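Long-range contacts in Rab GDP-dissociation inhibitor (Saccharomyces cerevisiae, PDB 2BCG), which inhibits GDP release from the GTPase Sec4, is essential in the yeast secretory pathway, and extracts GDP-bound Ypt7 from vacuolar membranes: residues Tyr234-Gly242 with Ile349-Cys357; Cys303-Ile314 with Lys392-Arg403. All coordinates share one frame; numbering follows the deposited sequence.

Overall arrangement
Contact 1 (Y234-G242 with I349-C357) and contact 2 (C303-I314 with K392-R403) both reach one mixed seven-stranded sheet. Their centres lie 23 Å apart, and their nearest atoms stay about 9 Å from each other without touching. Along the chain the four segments alternate, 234-242, 303-314, 349-357 and 392-403, so the two contacts interlock in sequence. Contact 2 forms the edge of the sheet, where strand 391-402 is outermost beside 303-317; strand 362-369 then separates that pair from 345-351, whose end carries contact 1. Contact 1 joins this sheet to the small antiparallel sheet of 91-92, 234-237 and 112-114; residues 236-242 of its first segment lie in a region that interacts with the GTPase Ypt1.

Contact 1: Tyr234-Gly242 with Ile349-Cys357; sequences YLYPMYGLG and IVSDAHNVC
The Y236 ring is sandwiched: CG1 of V350 sits over the centre of one face, 3.8 Å from the ring centroid and 5° off its normal, while CD of P237 covers the opposite face nearer the rim. At the ring edge, CD2 of Y236 meets CD2 of H354 at 3.4 Å. In the modelled conformer of H354, one of two, the planes stand at 90° with the tyrosine edge directed at the imidazole face, an edge-to-face pair. The first torsion of Y236 (chi1 -175°) sets the ring beside its own carbonyl carbon, between V350 and P237, and its OH passes V356 CG1 to hydrogen-bond D85.

The Y239 ring offers one face to N355, whose CB lies 3.9 Å from the centroid in a CH-pi contact and whose OD1 stands 3.4 Å from Y239 CZ, above the ring toward its rim. M238, bent at both chi2 and chi3, curls its methyl back so that CE comes 3.3 Å from N355 OD1.

One backbone bond ties the segments: Y239 N to H354 O, 2.8 Å, given from the type II turn P237-G240. Chemically, the interface is mainly aromatic and aliphatic contact around this single cross-segment bond, consistent with holding a turn of the Ypt1-interacting region against V350 and the loop that follows strand 345-351; M238 and Y239 also pack on the partner protein chain.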
loop_
_atom_site.group_PDB
_atom_site.type_symbol
_atom_site.label_atom_id
_atom_site.label_comp_id
_atom_site.label_asym_id
_atom_site.label_seq_id
_atom_site.Cartn_x
_atom_site.Cartn_y
_atom_site.Cartn_z
ATOM N N TYR A 234 -11.354 -9.886 5.258
ATOM C CA TYR A 234 -10.393 -9.055 4.507
ATOM C C TYR A 234 -10.665 -7.584 4.465
ATOM O O TYR A 234 -11.829 -7.152 4.370
ATOM C CB TYR A 234 -10.351 -9.504 3.049
ATOM C CG TYR A 234 -10.044 -10.957 2.831
ATOM C CD1 TYR A 234 -8.857 -11.504 3.308
ATOM C CD2 TYR A 234 -10.872 -11.752 2.048
ATOM C CE1 TYR A 234 -8.549 -12.837 3.102
ATOM C CE2 TYR A 234 -10.571 -13.088 1.824
ATOM C CZ TYR A 234 -9.397 -13.633 2.339
ATOM O OH TYR A 234 -9.089 -14.956 2.086
ATOM N N LEU A 235 -9.565 -6.834 4.415
ATOM C CA LEU A 235 -9.576 -5.410 4.060
ATOM C C LEU A 235 -8.802 -5.162 2.735
ATOM O O LEU A 235 -8.005 -5.984 2.337
ATOM C CB LEU A 235 -8.912 -4.597 5.178
ATOM C CG LEU A 235 -9.411 -4.768 6.623
ATOM C CD1 LEU A 235 -8.564 -3.949 7.598
ATOM C CD2 LEU A 235 -10.902 -4.385 6.701
ATOM N N TYR A 236 -9.054 -4.019 2.107
ATOM C CA TYR A 236 -8.366 -3.647 0.866
ATOM C C TYR A 236 -8.156 -2.119 0.881
ATOM O O TYR A 236 -9.056 -1.390 1.264
ATOM C CB TYR A 236 -9.181 -4.074 -0.364
ATOM C CG TYR A 236 -8.463 -3.810 -1.678
ATOM C CD1 TYR A 236 -7.523 -4.712 -2.175
ATOM C CD2 TYR A 236 -8.700 -2.624 -2.401
ATOM C CE1 TYR A 236 -6.820 -4.443 -3.347
ATOM C CE2 TYR A 236 -8.009 -2.365 -3.578
ATOM C CZ TYR A 236 -7.069 -3.262 -4.036
ATOM O OH TYR A 236 -6.422 -2.956 -5.212
ATOM N N PRO A 237 -6.967 -1.647 0.495
ATOM C CA PRO A 237 -6.716 -0.192 0.510
ATOM C C PRO A 237 -7.396 0.585 -0.615
ATOM O O PRO A 237 -7.345 0.190 -1.795
ATOM C CB PRO A 237 -5.198 -0.082 0.315
ATOM C CG PRO A 237 -4.829 -1.319 -0.436
ATOM C CD PRO A 237 -5.792 -2.405 0.023
ATOM N N MET A 238 -7.959 1.736 -0.257
ATOM C CA MET A 238 -8.432 2.692 -1.248
ATOM C C MET A 238 -7.239 3.134 -2.106
ATOM O O MET A 238 -6.125 3.423 -1.585
ATOM C CB MET A 238 -9.043 3.919 -0.544
ATOM C CG MET A 238 -10.266 3.630 0.299
ATOM S SD MET A 238 -11.617 2.922 -0.665
ATOM C CE MET A 238 -11.990 4.348 -1.706
ATOM N N TYR A 239 -7.493 3.177 -3.412
ATOM C CA TYR A 239 -6.512 3.492 -4.464
ATOM C C TYR A 239 -5.492 2.387 -4.763
ATOM O O TYR A 239 -4.586 2.586 -5.576
ATOM C CB TYR A 239 -5.773 4.813 -4.216
ATOM C CG TYR A 239 -6.634 6.026 -4.114
ATOM C CD1 TYR A 239 -7.213 6.632 -5.245
ATOM C CD2 TYR A 239 -6.885 6.575 -2.876
ATOM C CE1 TYR A 239 -7.992 7.801 -5.111
ATOM C CE2 TYR A 239 -7.628 7.724 -2.731
ATOM C CZ TYR A 239 -8.195 8.312 -3.836
ATOM O OH TYR A 239 -8.938 9.431 -3.649
ATOM N N GLY A 240 -5.715 1.216 -4.193
ATOM C CA GLY A 240 -4.953 0.056 -4.600
ATOM C C GLY A 240 -3.753 -0.245 -3.714
ATOM O O GLY A 240 -3.348 0.556 -2.841
ATOM N N LEU A 241 -3.197 -1.437 -3.937
ATOM C CA LEU A 241 -2.101 -1.907 -3.096
ATOM C C LEU A 241 -0.866 -0.999 -3.156
ATOM O O LEU A 241 -0.069 -0.995 -2.216
ATOM C CB LEU A 241 -1.740 -3.350 -3.475
ATOM C CG LEU A 241 -2.842 -4.388 -3.189
ATOM C CD1 LEU A 241 -2.401 -5.748 -3.712
ATOM C CD2 LEU A 241 -3.131 -4.443 -1.697
ATOM N N GLY A 242 -0.686 -0.264 -4.250
ATOM C CA GLY A 242 0.467 0.642 -4.382
ATOM C C GLY A 242 0.514 1.704 -3.272
ATOM O O GLY A 242 1.572 2.271 -2.997
ATOM N N ILE A 349 -11.535 -9.555 -6.679
ATOM C CA ILE A 349 -12.365 -8.590 -7.389
ATOM C C ILE A 349 -12.514 -7.323 -6.556
ATOM O O ILE A 349 -12.843 -7.390 -5.370
ATOM C CB ILE A 349 -13.756 -9.200 -7.685
ATOM C CG1 ILE A 349 -13.607 -10.362 -8.686
ATOM C CG2 ILE A 349 -14.757 -8.170 -8.208
ATOM C CD1 ILE A 349 -14.186 -11.681 -8.179
ATOM N N VAL A 350 -12.235 -6.174 -7.190
ATOM C CA VAL A 350 -12.404 -4.858 -6.578
ATOM C C VAL A 350 -12.991 -3.966 -7.683
ATOM O O VAL A 350 -13.021 -4.368 -8.870
ATOM C CB VAL A 350 -11.051 -4.324 -5.995
ATOM C CG1 VAL A 350 -10.660 -5.083 -4.713
ATOM C CG2 VAL A 350 -9.928 -4.393 -7.081
ATOM N N SER A 351 -13.421 -2.769 -7.338
ATOM C CA SER A 351 -14.123 -1.974 -8.317
ATOM C C SER A 351 -13.979 -0.480 -8.013
ATOM O O SER A 351 -13.108 -0.076 -7.260
ATOM C CB SER A 351 -15.577 -2.434 -8.365
ATOM O OG SER A 351 -16.227 -2.170 -7.132
ATOM N N ASP A 352 -14.861 0.324 -8.597
ATOM C CA ASP A 352 -14.799 1.776 -8.408
ATOM C C ASP A 352 -14.939 2.151 -6.918
ATOM O O ASP A 352 -14.527 3.256 -6.509
ATOM C CB ASP A 352 -15.693 2.599 -9.401
ATOM C CG ASP A 352 -17.184 2.647 -9.005
ATOM O OD1 ASP A 352 -18.013 2.979 -9.894
ATOM O OD2 ASP A 352 -17.535 2.376 -7.851
ATOM N N ALA A 353 -15.506 1.247 -6.098
ATOM C CA ALA A 353 -15.685 1.503 -4.658
ATOM C C ALA A 353 -14.360 1.669 -3.918
ATOM O O ALA A 353 -14.311 2.218 -2.815
ATOM C CB ALA A 353 -16.497 0.378 -4.008
ATOM N N HIS A 354 -13.294 1.143 -4.523
ATOM C CA HIS A 354 -11.958 1.185 -3.935
ATOM C C HIS A 354 -11.055 2.125 -4.745
ATOM O O HIS A 354 -9.847 2.148 -4.494
ATOM C CB HIS A 354 -11.369 -0.258 -3.699
ATOM C CG HIS A 354 -11.917 -1.016 -2.490
ATOM N ND1 HIS A 354 -12.950 -1.927 -2.580
ATOM C CD2 HIS A 354 -11.501 -1.067 -1.196
ATOM C CE1 HIS A 354 -13.173 -2.477 -1.398
ATOM N NE2 HIS A 354 -12.299 -1.978 -0.538
ATOM N N ASN A 355 -11.620 2.930 -5.655
ATOM C CA ASN A 355 -10.846 3.927 -6.436
ATOM C C ASN A 355 -9.724 3.314 -7.274
ATOM O O ASN A 355 -8.624 3.873 -7.379
ATOM C CB ASN A 355 -10.306 5.060 -5.531
ATOM C CG ASN A 355 -11.423 5.891 -4.891
ATOM O OD1 ASN A 355 -11.179 6.663 -3.938
ATOM N ND2 ASN A 355 -12.631 5.753 -5.404
ATOM N N VAL A 356 -9.989 2.134 -7.833
ATOM C CA VAL A 356 -8.984 1.467 -8.645
ATOM C C VAL A 356 -9.320 1.424 -10.122
ATOM O O VAL A 356 -8.487 1.050 -10.907
ATOM C CB VAL A 356 -8.703 0.039 -8.131
ATOM C CG1 VAL A 356 -8.006 0.121 -6.762
ATOM C CG2 VAL A 356 -10.010 -0.774 -8.066
ATOM N N CYS A 357 -10.541 1.811 -10.490
ATOM C CA CYS A 357 -10.951 1.869 -11.893
ATOM C C CYS A 357 -12.034 2.926 -12.027
ATOM O O CYS A 357 -12.621 3.349 -11.032
ATOM C CB CYS A 357 -11.415 0.489 -12.413
ATOM S SG CYS A 357 -12.748 -0.244 -11.468
#

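Contact 2: Cys303-Ile314 with Lys392-Arg403; sequences CKSTGQRVIRAI and KFMGIAELFEPR
An antiparallel strand pair with a beta bulge is formed here: the register shifts by two between S305 and R309, where the chain turns a corner at G307. Backbone bonds run along both arms, from K304 N to E401 O (2.9 Å) at one end to F393 N and I314 O (2.8 Å) at the other. T306 N to L399 O and L399 N to Q308 O bridge the corner.

Side chains reinforce the bulge. S305 OG, placed anti to the backbone N by chi1 171°, donates to E398 OE1 at 2.8 Å, on the anti side and 22° out of the carboxylate plane; the same OG accepts from G307 N, forming an ST turn. Q308 NE2 reaches T306 OG1 at 3.2 Å in its own amide plane, within the corner.

On the face bearing V310, its CG2 packs against L399 CG at 3.8 Å. On the other face, M394 bends back to bring SD within 3.6 Å of A313 CB and CE against I311 CD1. At the far end, the R403 guanidinium lays one face over K304 CB, 3.7 Å from its plane, and water 1 links R403 NH2 with C303 O.

Strand 362-369 pairs with the arm after the corner, on the side away from 391-402; F400 N, opposite the first arm, bonds S416 OG. Helix 55-62 covers I314 and F393, helix 375-378 meets I311 and M394, and R312 bonds Y417 O beyond strand 411-413.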
loop_
_atom_site.group_PDB
_atom_site.type_symbol
_atom_site.label_atom_id
_atom_site.label_comp_id
_atom_site.label_asym_id
_atom_site.label_seq_id
_atom_site.Cartn_x
_atom_site.Cartn_y
_atom_site.Cartn_z
ATOM N N CYS A 303 19.691 -15.479 -5.819
ATOM C CA CYS A 303 18.351 -16.037 -5.613
ATOM C C CYS A 303 18.151 -17.281 -6.446
ATOM O O CYS A 303 18.899 -17.516 -7.406
ATOM C CB CYS A 303 17.258 -15.033 -5.984
ATOM S SG CYS A 303 17.323 -13.562 -4.983
ATOM N N LYS A 304 17.167 -18.075 -6.062
ATOM C CA LYS A 304 16.824 -19.301 -6.764
ATOM C C LYS A 304 15.316 -19.367 -6.988
ATOM O O LYS A 304 14.533 -18.831 -6.195
ATOM C CB LYS A 304 17.293 -20.533 -5.967
ATOM C CG LYS A 304 16.697 -20.660 -4.549
ATOM C CD LYS A 304 17.319 -21.819 -3.726
ATOM C CE LYS A 304 16.599 -22.004 -2.395
ATOM N NZ LYS A 304 17.159 -23.093 -1.509
ATOM N N SER A 305 14.922 -20.019 -8.073
ATOM C CA SER A 305 13.514 -20.259 -8.307
ATOM C C SER A 305 12.958 -21.184 -7.222
ATOM O O SER A 305 13.641 -22.113 -6.776
ATOM C CB SER A 305 13.313 -20.888 -9.675
ATOM O OG SER A 305 11.970 -21.296 -9.797
ATOM N N THR A 306 11.729 -20.928 -6.783
ATOM C CA THR A 306 11.049 -21.855 -5.892
ATOM C C THR A 306 10.522 -23.049 -6.694
ATOM O O THR A 306 10.036 -24.018 -6.107
ATOM C CB THR A 306 9.869 -21.197 -5.196
ATOM O OG1 THR A 306 8.856 -20.961 -6.176
ATOM C CG2 THR A 306 10.289 -19.869 -4.534
ATOM N N GLY A 307 10.614 -22.973 -8.021
ATOM C CA GLY A 307 10.078 -23.999 -8.925
ATOM C C GLY A 307 8.606 -23.805 -9.274
ATOM O O GLY A 307 7.967 -24.696 -9.865
ATOM N N GLN A 308 8.071 -22.638 -8.929
ATOM C CA GLN A 308 6.676 -22.308 -9.242
ATOM C C GLN A 308 6.569 -21.060 -10.100
ATOM O O GLN A 308 7.305 -20.101 -9.936
ATOM C CB GLN A 308 5.894 -22.071 -7.965
ATOM C CG GLN A 308 5.853 -23.242 -7.020
ATOM C CD GLN A 308 5.325 -22.843 -5.680
ATOM O OE1 GLN A 308 4.236 -23.252 -5.301
ATOM N NE2 GLN A 308 6.092 -22.016 -4.944
ATOM N N ARG A 309 5.627 -21.094 -11.035
ATOM C CA ARG A 309 5.319 -19.933 -11.838
ATOM C C ARG A 309 3.847 -19.634 -11.591
ATOM O O ARG A 309 3.015 -20.549 -11.550
ATOM C CB ARG A 309 5.471 -20.219 -13.335
ATOM C CG ARG A 309 6.908 -20.341 -13.820
ATOM C CD ARG A 309 6.960 -20.296 -15.349
ATOM N NE ARG A 309 6.088 -21.293 -15.990
ATOM C CZ ARG A 309 5.498 -21.142 -17.183
ATOM N NH1 ARG A 309 5.631 -20.008 -17.862
ATOM N NH2 ARG A 309 4.758 -22.125 -17.685
ATOM N N VAL A 310 3.543 -18.352 -11.444
ATOM C CA VAL A 310 2.173 -17.934 -11.174
ATOM C C VAL A 310 1.642 -17.189 -12.377
ATOM O O VAL A 310 2.267 -16.239 -12.848
ATOM C CB VAL A 310 2.131 -16.993 -9.940
ATOM C CG1 VAL A 310 0.682 -16.654 -9.566
ATOM C CG2 VAL A 310 2.823 -17.630 -8.741
ATOM N N ILE A 311 0.468 -17.600 -12.867
ATOM C CA ILE A 311 -0.170 -16.822 -13.938
ATOM C C ILE A 311 -1.138 -15.854 -13.266
ATOM O O ILE A 311 -1.870 -16.257 -12.316
ATOM C CB ILE A 311 -0.880 -17.693 -15.002
ATOM C CG1 ILE A 311 -1.504 -16.824 -16.095
ATOM C CG2 ILE A 311 -1.869 -18.655 -14.364
ATOM C CD1 ILE A 311 -1.894 -17.586 -17.361
ATOM N N ARG A 312 -1.110 -14.598 -13.727
ATOM C CA ARG A 312 -2.012 -13.573 -13.209
ATOM C C ARG A 312 -2.691 -12.897 -14.392
ATOM O O ARG A 312 -2.018 -12.357 -15.307
ATOM C CB ARG A 312 -1.262 -12.552 -12.345
ATOM C CG ARG A 312 -0.643 -13.212 -11.091
ATOM C CD ARG A 312 0.212 -12.291 -10.281
ATOM N NE ARG A 312 0.624 -12.891 -9.002
ATOM C CZ ARG A 312 1.891 -13.055 -8.589
ATOM N NH1 ARG A 312 2.908 -12.654 -9.326
ATOM N NH2 ARG A 312 2.130 -13.569 -7.383
ATOM N N ALA A 313 -4.018 -13.016 -14.404
ATOM C CA ALA A 313 -4.807 -12.502 -15.521
ATOM C C ALA A 313 -5.639 -11.374 -14.948
ATOM O O ALA A 313 -6.546 -11.611 -14.172
ATOM C CB ALA A 313 -5.740 -13.576 -16.089
ATOM N N ILE A 314 -5.337 -10.159 -15.371
ATOM C CA ILE A 314 -6.050 -8.980 -14.940
ATOM C C ILE A 314 -7.171 -8.725 -15.941
ATOM O O ILE A 314 -6.922 -8.466 -17.131
ATOM C CB ILE A 314 -5.092 -7.761 -14.865
ATOM C CG1 ILE A 314 -3.925 -8.025 -13.893
ATOM C CG2 ILE A 314 -5.861 -6.461 -14.563
ATOM C CD1 ILE A 314 -2.791 -7.015 -14.083
ATOM N N LYS A 392 -8.401 -8.418 -21.214
ATOM C CA LYS A 392 -7.571 -9.273 -20.365
ATOM C C LYS A 392 -6.117 -8.824 -20.540
ATOM O O LYS A 392 -5.665 -8.592 -21.692
ATOM C CB LYS A 392 -7.639 -10.728 -20.845
ATOM C CG LYS A 392 -8.933 -11.445 -20.675
ATOM C CD LYS A 392 -8.780 -12.858 -21.219
ATOM C CE LYS A 392 -10.074 -13.616 -21.062
ATOM N NZ LYS A 392 -10.073 -14.864 -21.902
ATOM N N PHE A 393 -5.384 -8.755 -19.429
ATOM C CA PHE A 393 -3.942 -8.487 -19.455
ATOM C C PHE A 393 -3.253 -9.627 -18.720
ATOM O O PHE A 393 -3.432 -9.782 -17.505
ATOM C CB PHE A 393 -3.644 -7.150 -18.796
ATOM C CG PHE A 393 -4.402 -5.991 -19.407
ATOM C CD1 PHE A 393 -3.832 -5.202 -20.419
ATOM C CD2 PHE A 393 -5.698 -5.689 -18.983
ATOM C CE1 PHE A 393 -4.554 -4.117 -21.002
ATOM C CE2 PHE A 393 -6.398 -4.609 -19.565
ATOM C CZ PHE A 393 -5.816 -3.845 -20.571
ATOM N N MET A 394 -2.493 -10.433 -19.456
ATOM C CA MET A 394 -2.006 -11.689 -18.918
ATOM C C MET A 394 -0.516 -11.603 -18.675
ATOM O O MET A 394 0.240 -11.158 -19.548
ATOM C CB MET A 394 -2.195 -12.834 -19.923
ATOM C CG MET A 394 -3.519 -12.916 -20.681
ATOM S SD MET A 394 -4.699 -13.534 -19.521
ATOM C CE MET A 394 -4.244 -15.245 -19.422
ATOM N N GLY A 395 -0.112 -12.067 -17.503
ATOM C CA GLY A 395 1.306 -12.077 -17.125
ATOM C C GLY A 395 1.613 -13.368 -16.400
ATOM O O GLY A 395 0.729 -13.982 -15.762
ATOM N N ILE A 396 2.870 -13.790 -16.500
ATOM C CA ILE A 396 3.353 -14.964 -15.760
ATOM C C ILE A 396 4.614 -14.546 -15.006
ATOM O O ILE A 396 5.488 -13.896 -15.576
ATOM C CB ILE A 396 3.628 -16.154 -16.709
ATOM C CG1 ILE A 396 2.293 -16.555 -17.381
ATOM C CG2 ILE A 396 4.287 -17.290 -15.940
ATOM C CD1 ILE A 396 2.449 -17.657 -18.451
ATOM N N ALA A 397 4.679 -14.876 -13.724
ATOM C CA ALA A 397 5.831 -14.542 -12.892
ATOM C C ALA A 397 6.458 -15.817 -12.307
ATOM O O ALA A 397 5.743 -16.677 -11.788
ATOM C CB ALA A 397 5.416 -13.588 -11.770
ATOM N N GLU A 398 7.787 -15.929 -12.397
ATOM C CA GLU A 398 8.484 -17.005 -11.707
ATOM C C GLU A 398 8.774 -16.522 -10.295
ATOM O O GLU A 398 9.160 -15.378 -10.118
ATOM C CB GLU A 398 9.791 -17.367 -12.435
ATOM C CG GLU A 398 10.393 -18.644 -11.883
ATOM C CD GLU A 398 11.468 -19.261 -12.764
ATOM O OE1 GLU A 398 11.934 -20.368 -12.426
ATOM O OE2 GLU A 398 11.859 -18.645 -13.772
ATOM N N LEU A 399 8.534 -17.368 -9.297
ATOM C CA LEU A 399 8.784 -17.016 -7.897
ATOM C C LEU A 399 10.226 -17.312 -7.483
ATOM O O LEU A 399 10.728 -18.425 -7.702
ATOM C CB LEU A 399 7.832 -17.754 -6.967
ATOM C CG LEU A 399 6.353 -17.557 -7.275
ATOM C CD1 LEU A 399 5.611 -18.317 -6.184
ATOM C CD2 LEU A 399 6.003 -16.057 -7.296
ATOM N N PHE A 400 10.855 -16.317 -6.865
ATOM C CA PHE A 400 12.250 -16.425 -6.376
ATOM C C PHE A 400 12.364 -16.317 -4.862
ATOM O O PHE A 400 11.508 -15.720 -4.181
ATOM C CB PHE A 400 13.137 -15.380 -7.075
ATOM C CG PHE A 400 13.178 -15.549 -8.551
ATOM C CD1 PHE A 400 12.394 -14.738 -9.383
ATOM C CD2 PHE A 400 13.964 -16.560 -9.127
ATOM C CE1 PHE A 400 12.411 -14.909 -10.766
ATOM C CE2 PHE A 400 13.974 -16.742 -10.512
ATOM C CZ PHE A 400 13.178 -15.926 -11.337
ATOM N N GLU A 401 13.411 -16.941 -4.316
ATOM C CA GLU A 401 13.714 -16.795 -2.897
ATOM C C GLU A 401 15.227 -16.691 -2.768
ATOM O O GLU A 401 15.938 -17.081 -3.688
ATOM C CB GLU A 401 13.187 -17.988 -2.077
ATOM C CG GLU A 401 13.757 -19.337 -2.537
ATOM C CD GLU A 401 13.238 -20.503 -1.735
ATOM O OE1 GLU A 401 13.325 -21.643 -2.237
ATOM O OE2 GLU A 401 12.762 -20.311 -0.600
ATOM N N PRO A 402 15.706 -16.099 -1.677
ATOM C CA PRO A 402 17.168 -16.025 -1.519
ATOM C C PRO A 402 17.775 -17.412 -1.316
ATOM O O PRO A 402 17.175 -18.270 -0.667
ATOM C CB PRO A 402 17.358 -15.203 -0.254
ATOM C CG PRO A 402 16.048 -15.090 0.412
ATOM C CD PRO A 402 14.976 -15.479 -0.556
ATOM N N ARG A 403 18.966 -17.579 -1.869
ATOM C CA ARG A 403 19.725 -18.812 -1.678
ATOM C C ARG A 403 20.189 -18.922 -0.222
ATOM O O ARG A 403 20.218 -20.025 0.338
ATOM C CB ARG A 403 20.900 -18.819 -2.653
ATOM C CG ARG A 403 20.504 -19.026 -4.110
ATOM C CD ARG A 403 21.707 -19.034 -5.052
ATOM N NE ARG A 403 21.291 -19.033 -6.460
ATOM C CZ ARG A 403 20.910 -20.119 -7.145
ATOM N NH1 ARG A 403 20.898 -21.322 -6.564
ATOM N NH2 ARG A 403 20.525 -20.002 -8.415
HETATM O O HOH W 1 20.704 -17.652 -9.639
HETATM O O HOH W 2 20.049 -22.398 -1.113
HETATM O O HOH W 3 13.711 -23.490 -4.109
HETATM O O HOH W 4 2.142 -13.330 -12.747
#